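Local atomic coordinates of aspartate carbamoyltransferase (Leishmania major, PDB entry 7K46), a protein that probably catalyses the transfer of the carbamoyl group from carbamoyl phosphate to L-aspartate, an early step of pyrimidine synthesis. Residues A[81-86]-A[100-105]; A[57-62]-A[94-99]; A[122-125]-A[130-133]. All coordinates share one frame; numbering follows the deposited sequence.

Contact 1. Residues A[81-86]-A[100-105]; sequences VNFKVE and IRTLDS
CA of Phe83 lies 8.2 Å from CA of Leu103, one residue of helix 96-104, a separation that one aromatic ring and one leucine branch can fill between them. The setting is the alpha/beta fold of the carbamoyl phosphate-binding domain, built on a parallel sheet: residues 81-86 follow strand 79-80, outermost in the sheet within this chain, and the helix comes next in the chain. Phe83 carries the contact. Its first bond points at the helix, and with CG anti to the backbone N (chi1 -165°) the ring extends into the gap, where it meets two successive residues of the helix, Thr102 and Leu103. In the modelled conformer the CD1 methyl of Leu103 sits over one face of the ring, 3.7 Å from the centroid of Phe83 and 14° off the ring normal, a geometry that fits a CH-pi contact, though a second conformer of the leucine makes it less certain. A flat ring suits this place because it offers a broad face to a single methyl group.

Thr102 serves two purposes. Its CG2 methyl approaches the ring obliquely, 3.9 Å from Phe83 CE2, while OG1 bonds to the backbone O of Asp98, one turn earlier, and to Arg64 of the second subunit. A threonine can thus give a methyl to the apolar side and a hydroxyl to the subunit boundary. Phe83 itself also packs on Thr55 of strand 53-58 and on Tyr106, while its neighbour Lys84 bonds through its backbone O to Ser63 of the second subunit. Thr102 O receives both the backbone N and the hydroxyl of Ser105; the hydroxyl arrives in the carbonyl plane, with Ser105 OG 2.6 Å from Thr102 O.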
loop_
_atom_site.group_PDB
_atom_site.type_symbol
_atom_site.label_atom_id
_atom_site.label_comp_id
_atom_site.label_asym_id
_atom_site.label_seq_id
_atom_site.Cartn_x
_atom_site.Cartn_y
_atom_site.Cartn_z
ATOM N N VAL A 81 2.101 7.205 1.426
ATOM C CA VAL A 81 1.506 7.037 0.106
ATOM C C VAL A 81 2.496 6.261 -0.753
ATOM O O VAL A 81 3.657 6.667 -0.878
ATOM C CB VAL A 81 1.180 8.398 -0.538
ATOM C CG1 VAL A 81 0.739 8.210 -2.003
ATOM C CG2 VAL A 81 0.097 9.129 0.277
ATOM N N ASN A 82 2.041 5.159 -1.345
ATOM C CA ASN A 82 2.883 4.382 -2.248
ATOM C C ASN A 82 2.979 5.064 -3.608
ATOM O O ASN A 82 2.066 5.772 -4.036
ATOM C CB ASN A 82 2.323 2.971 -2.438
ATOM C CG ASN A 82 1.869 2.342 -1.139
ATOM O OD1 ASN A 82 2.617 2.295 -0.161
ATOM N ND2 ASN A 82 0.629 1.858 -1.119
ATOM N N PHE A 83 4.094 4.833 -4.301
ATOM C CA PHE A 83 4.264 5.341 -5.662
ATOM C C PHE A 83 5.012 4.273 -6.453
ATOM O O PHE A 83 6.228 4.131 -6.309
ATOM C CB PHE A 83 5.012 6.665 -5.672
ATOM C CG PHE A 83 4.907 7.412 -6.967
ATOM C CD1 PHE A 83 5.698 7.058 -8.058
ATOM C CD2 PHE A 83 4.024 8.477 -7.097
ATOM C CE1 PHE A 83 5.608 7.752 -9.250
ATOM C CE2 PHE A 83 3.931 9.179 -8.288
ATOM C CZ PHE A 83 4.720 8.816 -9.368
ATOM N N LYS A 84 4.282 3.533 -7.280
ATOM C CA LYS A 84 4.878 2.469 -8.080
ATOM C C LYS A 84 5.750 3.067 -9.173
ATOM O O LYS A 84 5.286 3.894 -9.968
ATOM C CB LYS A 84 3.788 1.594 -8.696
ATOM N N VAL A 85 7.017 2.659 -9.207
ATOM C CA VAL A 85 7.870 3.024 -10.327
ATOM C C VAL A 85 7.318 2.376 -11.588
ATOM O O VAL A 85 7.035 1.171 -11.615
ATOM C CB VAL A 85 9.321 2.605 -10.045
ATOM C CG1 VAL A 85 10.180 2.827 -11.278
ATOM C CG2 VAL A 85 9.871 3.378 -8.842
ATOM N N GLU A 86 7.138 3.177 -12.636
ATOM C CA GLU A 86 6.461 2.702 -13.844
ATOM C C GLU A 86 7.424 2.199 -14.918
ATOM O O GLU A 86 7.035 1.429 -15.802
ATOM C CB GLU A 86 5.579 3.812 -14.420
ATOM C CG GLU A 86 4.458 4.260 -13.486
ATOM C CD GLU A 86 3.539 5.284 -14.130
ATOM O OE1 GLU A 86 3.920 5.850 -15.178
ATOM O OE2 GLU A 86 2.438 5.520 -13.595
ATOM N N ILE A 100 10.321 12.934 -8.990
ATOM C CA ILE A 100 10.531 13.588 -7.698
ATOM C C ILE A 100 9.605 14.792 -7.549
ATOM O O ILE A 100 8.973 14.983 -6.502
ATOM C CB ILE A 100 12.013 13.986 -7.537
ATOM C CG1 ILE A 100 12.897 12.728 -7.484
ATOM C CG2 ILE A 100 12.224 14.883 -6.299
ATOM C CD1 ILE A 100 12.615 11.811 -6.282
ATOM N N ARG A 101 9.528 15.638 -8.584
ATOM C CA ARG A 101 8.615 16.781 -8.535
ATOM C C ARG A 101 7.182 16.329 -8.294
ATOM O O ARG A 101 6.415 17.000 -7.590
ATOM C CB ARG A 101 8.684 17.584 -9.835
ATOM C CG ARG A 101 10.085 17.984 -10.283
ATOM C CD ARG A 101 10.195 19.468 -10.363
ATOM N NE ARG A 101 11.363 19.927 -11.107
ATOM C CZ ARG A 101 11.858 21.147 -10.978
ATOM N NH1 ARG A 101 11.343 22.005 -10.111
ATOM N NH2 ARG A 101 12.891 21.514 -11.731
ATOM N N THR A 102 6.792 15.209 -8.902
ATOM C CA THR A 102 5.451 14.680 -8.681
ATOM C C THR A 102 5.244 14.323 -7.209
ATOM O O THR A 102 4.221 14.682 -6.613
ATOM C CB THR A 102 5.231 13.470 -9.601
ATOM O OG1 THR A 102 5.370 13.892 -10.970
ATOM C CG2 THR A 102 3.829 12.879 -9.413
ATOM N N LEU A 103 6.229 13.659 -6.590
ATOM C CA LEU A 103 6.128 13.338 -5.166
ATOM C C LEU A 103 6.057 14.600 -4.309
ATOM O O LEU A 103 5.303 14.653 -3.328
ATOM C CB LEU A 103 7.312 12.471 -4.734
ATOM C CG LEU A 103 7.185 10.953 -4.853
ATOM C CD1 LEU A 103 6.899 10.529 -6.288
ATOM C CD2 LEU A 103 8.449 10.262 -4.318
ATOM N N ASP A 104 6.847 15.625 -4.655
ATOM C CA ASP A 104 6.860 16.863 -3.874
ATOM C C ASP A 104 5.544 17.617 -3.945
ATOM O O ASP A 104 5.316 18.528 -3.135
ATOM C CB ASP A 104 7.962 17.813 -4.353
ATOM C CG ASP A 104 9.308 17.517 -3.742
ATOM O OD1 ASP A 104 9.382 17.037 -2.589
ATOM O OD2 ASP A 104 10.313 17.783 -4.429
ATOM N N SER A 105 4.695 17.308 -4.925
ATOM C CA SER A 105 3.432 18.018 -5.020
ATOM C C SER A 105 2.509 17.693 -3.849
ATOM O O SER A 105 1.614 18.484 -3.536
ATOM C CB SER A 105 2.753 17.704 -6.351
ATOM O OG SER A 105 2.230 16.383 -6.344
#

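Contact 2. Residues A[57-62]-A[94-99]; sequences LFFEDS and ETLQDT
Thr99 OG1 gives its hydrogen to Glu94 OE2 across 2.7 Å, meeting the carboxylate on its anti side and 26° out of its plane, while the CG2 methyl of the same threonine packs on Leu57. The other carboxylate oxygen, Glu94 OE1, forms a salt bridge with Arg64 of the second subunit, so the acid, just ahead of the helix, is held both by a helix residue and by the neighbouring subunit. A salt bridge from Arg291 of the second subunit likewise reaches Asp98. Thr95 is the N-cap: its OG1 accepts Asp98 N at 3.0 Å with an N-H...O angle of 158°, satisfying an amide of the first turn. Threonine's short hydroxyl suits that task.

Across the contact the chemistry is apolar. Leu57, buried near the end of its strand, points toward the helix, and its CD2 lies 3.8 Å from Thr99 CG2 and 4.0 Å from Leu96 CD1, the two leucine side chains running past one another in opposite directions. Leu96 starts at an angle to the strand, but with CG anti to the backbone N (chi1 171°) its CD1 branch reaches across and also comes obliquely to the Phe59 ring, 3.7 Å from CZ. Branched aliphatic side chains suit this seam, since one methyl can serve two neighbours.

Strand 53-58 is an inner strand of the parallel sheet, joined by backbone hydrogen bonds of Leu57 to Val111 and Arg113 of strand 109-113. The first turn of helix 96-104 lies against it, with Ala119 of helix 117-126 packed on Leu96.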
loop_
_atom_site.group_PDB
_atom_site.type_symbol
_atom_site.label_atom_id
_atom_site.label_comp_id
_atom_site.label_asym_id
_atom_site.label_seq_id
_atom_site.Cartn_x
_atom_site.Cartn_y
_atom_site.Cartn_z
ATOM N N LEU A 57 10.034 5.791 -2.775
ATOM C CA LEU A 57 10.249 5.580 -4.204
ATOM C C LEU A 57 11.390 4.575 -4.305
ATOM O O LEU A 57 12.561 4.946 -4.181
ATOM C CB LEU A 57 10.567 6.893 -4.924
ATOM C CG LEU A 57 10.531 6.854 -6.454
ATOM C CD1 LEU A 57 9.093 6.648 -6.959
ATOM C CD2 LEU A 57 11.148 8.123 -7.037
ATOM N N PHE A 58 11.048 3.300 -4.496
ATOM C CA PHE A 58 12.014 2.209 -4.408
ATOM C C PHE A 58 12.177 1.589 -5.790
ATOM O O PHE A 58 11.258 0.944 -6.310
ATOM C CB PHE A 58 11.578 1.171 -3.370
ATOM C CG PHE A 58 12.023 1.487 -1.965
ATOM C CD1 PHE A 58 11.760 2.726 -1.393
ATOM C CD2 PHE A 58 12.691 0.531 -1.205
ATOM C CE1 PHE A 58 12.170 3.018 -0.091
ATOM C CE2 PHE A 58 13.109 0.813 0.095
ATOM C CZ PHE A 58 12.843 2.052 0.656
ATOM N N PHE A 59 13.338 1.819 -6.399
ATOM C CA PHE A 59 13.645 1.263 -7.708
ATOM C C PHE A 59 14.228 -0.138 -7.623
ATOM O O PHE A 59 14.328 -0.822 -8.648
ATOM C CB PHE A 59 14.613 2.182 -8.461
ATOM C CG PHE A 59 13.984 3.467 -8.926
ATOM C CD1 PHE A 59 13.845 4.538 -8.057
ATOM C CD2 PHE A 59 13.529 3.602 -10.230
ATOM C CE1 PHE A 59 13.262 5.721 -8.476
ATOM C CE2 PHE A 59 12.948 4.789 -10.654
ATOM C CZ PHE A 59 12.816 5.848 -9.770
ATOM N N GLU A 60 14.628 -0.568 -6.438
ATOM C CA GLU A 60 15.003 -1.947 -6.188
ATOM C C GLU A 60 14.245 -2.423 -4.957
ATOM O O GLU A 60 13.913 -1.632 -4.072
ATOM C CB GLU A 60 16.521 -2.094 -5.993
ATOM C CG GLU A 60 17.130 -1.092 -5.029
ATOM C CD GLU A 60 18.616 -1.318 -4.820
ATOM O OE1 GLU A 60 19.206 -2.059 -5.641
ATOM O OE2 GLU A 60 19.186 -0.762 -3.844
ATOM N N ASP A 61 13.952 -3.714 -4.920
ATOM C CA ASP A 61 13.228 -4.269 -3.787
ATOM C C ASP A 61 14.122 -4.304 -2.555
ATOM O O ASP A 61 15.265 -4.760 -2.616
ATOM C CB ASP A 61 12.732 -5.676 -4.113
ATOM C CG ASP A 61 11.617 -5.677 -5.140
ATOM O OD1 ASP A 61 11.145 -4.578 -5.512
ATOM O OD2 ASP A 61 11.208 -6.777 -5.566
ATOM N N SER A 62 13.599 -3.805 -1.432
ATOM C CA SER A 62 14.212 -4.043 -0.124
ATOM C C SER A 62 13.073 -3.923 0.888
ATOM O O SER A 62 12.907 -2.892 1.543
ATOM C CB SER A 62 15.356 -3.080 0.202
ATOM O OG SER A 62 15.890 -3.357 1.496
ATOM N N GLU A 94 9.310 8.738 -17.751
ATOM C CA GLU A 94 9.694 10.121 -17.516
ATOM C C GLU A 94 10.997 10.176 -16.716
ATOM O O GLU A 94 11.435 9.189 -16.118
ATOM C CB GLU A 94 8.575 10.880 -16.793
ATOM C CG GLU A 94 8.150 10.259 -15.488
ATOM C CD GLU A 94 7.243 11.162 -14.650
ATOM O OE1 GLU A 94 6.612 12.092 -15.209
ATOM O OE2 GLU A 94 7.175 10.939 -13.416
ATOM N N THR A 95 11.627 11.349 -16.715
ATOM C CA THR A 95 12.865 11.518 -15.959
ATOM C C THR A 95 12.633 11.292 -14.468
ATOM O O THR A 95 11.532 11.495 -13.942
ATOM C CB THR A 95 13.440 12.919 -16.171
ATOM O OG1 THR A 95 12.518 13.887 -15.654
ATOM C CG2 THR A 95 13.686 13.175 -17.642
ATOM N N LEU A 96 13.692 10.856 -13.777
ATOM C CA LEU A 96 13.615 10.734 -12.323
ATOM C C LEU A 96 13.296 12.078 -11.685
ATOM O O LEU A 96 12.534 12.148 -10.712
ATOM C CB LEU A 96 14.929 10.177 -11.768
ATOM C CG LEU A 96 15.076 10.207 -10.236
ATOM C CD1 LEU A 96 14.024 9.340 -9.568
ATOM C CD2 LEU A 96 16.479 9.784 -9.816
ATOM N N GLN A 97 13.855 13.160 -12.240
ATOM C CA GLN A 97 13.569 14.497 -11.730
ATOM C C GLN A 97 12.076 14.794 -11.760
ATOM O O GLN A 97 11.516 15.291 -10.776
ATOM C CB GLN A 97 14.336 15.550 -12.537
ATOM C CG GLN A 97 15.853 15.547 -12.298
ATOM C CD GLN A 97 16.611 14.618 -13.242
ATOM O OE1 GLN A 97 16.057 13.645 -13.771
ATOM N NE2 GLN A 97 17.891 14.917 -13.455
ATOM N N ASP A 98 11.411 14.503 -12.886
ATOM C CA ASP A 98 9.976 14.772 -12.962
ATOM C C ASP A 98 9.200 13.925 -11.969
ATOM O O ASP A 98 8.184 14.375 -11.422
ATOM C CB ASP A 98 9.451 14.530 -14.378
ATOM C CG ASP A 98 9.775 15.675 -15.323
ATOM O OD1 ASP A 98 10.363 16.685 -14.862
ATOM O OD2 ASP A 98 9.450 15.563 -16.524
ATOM N N THR A 99 9.656 12.693 -11.722
ATOM C CA THR A 99 8.986 11.859 -10.731
ATOM C C THR A 99 9.118 12.457 -9.337
ATOM O O THR A 99 8.143 12.485 -8.573
ATOM C CB THR A 99 9.550 10.441 -10.772
ATOM O OG1 THR A 99 9.309 9.882 -12.071
ATOM C CG2 THR A 99 8.875 9.570 -9.707
#

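Contact 3. Residues A[122-125]-A[130-133]; sequences QAMS and PIMN. With EDO (1,2-ethanediol), chain B.
Ile131 reaches from its strand to Ala123 and Met124 of the helix with one atom, CD1. The tight part lies at Ala123, whose CB points at the strand and stands 3.6 Å from Ile131 CD1; a side chain as small as alanine's lets the backbones approach, with CA of Met124 and CA of Ile131 only 7.2 Å apart. CG1 of Ile131 is anti to the carbonyl carbon (chi1 -62°) and the chain beyond is extended, carrying CD1 to the helix. Beta-branched isoleucine suits a strand and still has a tip long enough for this.

The looser side belongs to Met124. It is exposed and gives just its CG methylene, 3.8 Å from Ile131 CD1. Gln122, which is partly exposed, has an amide that suits such a boundary; its OE1 accepts a hydrogen bond from O2 of a 1,2-ethanediol molecule, 3.0 Å away and probably left from crystallisation.

The pair closes a beta-alpha-beta unit of strand 109-113, helix 117-126 and strand 131-133. Ile131 also packs on Leu110 and Leu112 of the adjoining strand, and Met132 on helix 309-326.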
loop_
_atom_site.group_PDB
_atom_site.type_symbol
_atom_site.label_atom_id
_atom_site.label_comp_id
_atom_site.label_asym_id
_atom_site.label_seq_id
_atom_site.Cartn_x
_atom_site.Cartn_y
_atom_site.Cartn_z
ATOM N N GLN A 122 20.497 13.533 -8.624
ATOM C CA GLN A 122 19.445 14.079 -9.472
ATOM C C GLN A 122 18.202 14.415 -8.666
ATOM O O GLN A 122 17.563 15.450 -8.898
ATOM C CB GLN A 122 19.112 13.078 -10.571
ATOM C CG GLN A 122 20.250 12.844 -11.543
ATOM C CD GLN A 122 20.012 11.629 -12.405
ATOM O OE1 GLN A 122 19.011 10.929 -12.244
ATOM N NE2 GLN A 122 20.934 11.361 -13.321
ATOM N N ALA A 123 17.835 13.542 -7.724
ATOM C CA ALA A 123 16.648 13.784 -6.910
ATOM C C ALA A 123 16.825 15.026 -6.047
ATOM O O ALA A 123 15.950 15.900 -6.000
ATOM C CB ALA A 123 16.344 12.556 -6.048
ATOM N N MET A 124 17.963 15.129 -5.358
ATOM C CA MET A 124 18.192 16.302 -4.523
ATOM C C MET A 124 18.358 17.575 -5.343
ATOM O O MET A 124 18.157 18.667 -4.804
ATOM C CB MET A 124 19.402 16.065 -3.617
ATOM C CG MET A 124 19.099 15.006 -2.540
ATOM S SD MET A 124 20.361 14.903 -1.257
ATOM C CE MET A 124 21.837 14.725 -2.259
ATOM N N SER A 125 18.691 17.464 -6.633
ATOM C CA SER A 125 18.841 18.657 -7.461
ATOM C C SER A 125 17.515 19.380 -7.688
ATOM O O SER A 125 17.526 20.564 -8.044
ATOM C CB SER A 125 19.478 18.298 -8.812
ATOM O OG SER A 125 18.520 17.833 -9.760
ATOM N N PRO A 130 12.635 17.049 2.248
ATOM C CA PRO A 130 13.778 16.189 2.578
ATOM C C PRO A 130 13.657 14.810 1.945
ATOM O O PRO A 130 12.571 14.224 1.880
ATOM C CB PRO A 130 13.726 16.109 4.109
ATOM C CG PRO A 130 13.076 17.420 4.512
ATOM C CD PRO A 130 12.020 17.630 3.459
ATOM N N ILE A 131 14.797 14.296 1.486
ATOM C CA ILE A 131 14.918 12.936 0.967
ATOM C C ILE A 131 15.733 12.121 1.960
ATOM O O ILE A 131 16.832 12.532 2.354
ATOM C CB ILE A 131 15.593 12.909 -0.415
ATOM C CG1 ILE A 131 14.764 13.670 -1.449
ATOM C CG2 ILE A 131 15.827 11.453 -0.877
ATOM C CD1 ILE A 131 15.499 13.840 -2.766
ATOM N N MET A 132 15.202 10.966 2.350
ATOM C CA MET A 132 15.937 9.986 3.140
ATOM C C MET A 132 16.546 8.967 2.182
ATOM O O MET A 132 15.819 8.268 1.462
ATOM C CB MET A 132 15.017 9.276 4.139
ATOM C CG MET A 132 14.172 10.170 5.041
ATOM S SD MET A 132 15.117 11.147 6.226
ATOM C CE MET A 132 15.157 12.727 5.384
ATOM N N ASN A 133 17.866 8.879 2.159
ATOM C CA ASN A 133 18.524 7.885 1.318
ATOM C C ASN A 133 18.396 6.511 1.984
ATOM O O ASN A 133 18.943 6.277 3.064
ATOM C CB ASN A 133 19.982 8.282 1.091
ATOM C CG ASN A 133 20.783 7.184 0.425
ATOM O OD1 ASN A 133 20.221 6.284 -0.208
ATOM N ND2 ASN A 133 22.107 7.256 0.555
HETATM C C1 EDO B . 20.706 7.005 -13.197
HETATM O O1 EDO B . 20.062 5.762 -13.513
HETATM C C2 EDO B . 19.790 7.847 -12.316
HETATM O O2 EDO B . 18.519 8.052 -12.954
#

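How the contacts relate
Contacts 2 and 3 set a helix against a strand of one parallel sheet; contact 1 sets a loop following one of its strands against a helix. Contacts 1 and 2 share helix 96-104 and nearly merge, Phe83 CD1 touching Leu57 CD1 at 3.6 Å. Both also touch the second subunit, so apolar packing adjoins charged and hydroxyl groups there. Contact 3, between helix 117-126 and strand 131-133, is touched by no other chain of the assembly, with Met124 on its exposed side. Contacts 1 and 3 are largely buried, contact 2 partly so. Ile100 CG1, 3.7 Å from Ala123 CB, ties contact 1 to contact 3; Leu96 and Gln97 tie contact 2 to it through Gln122.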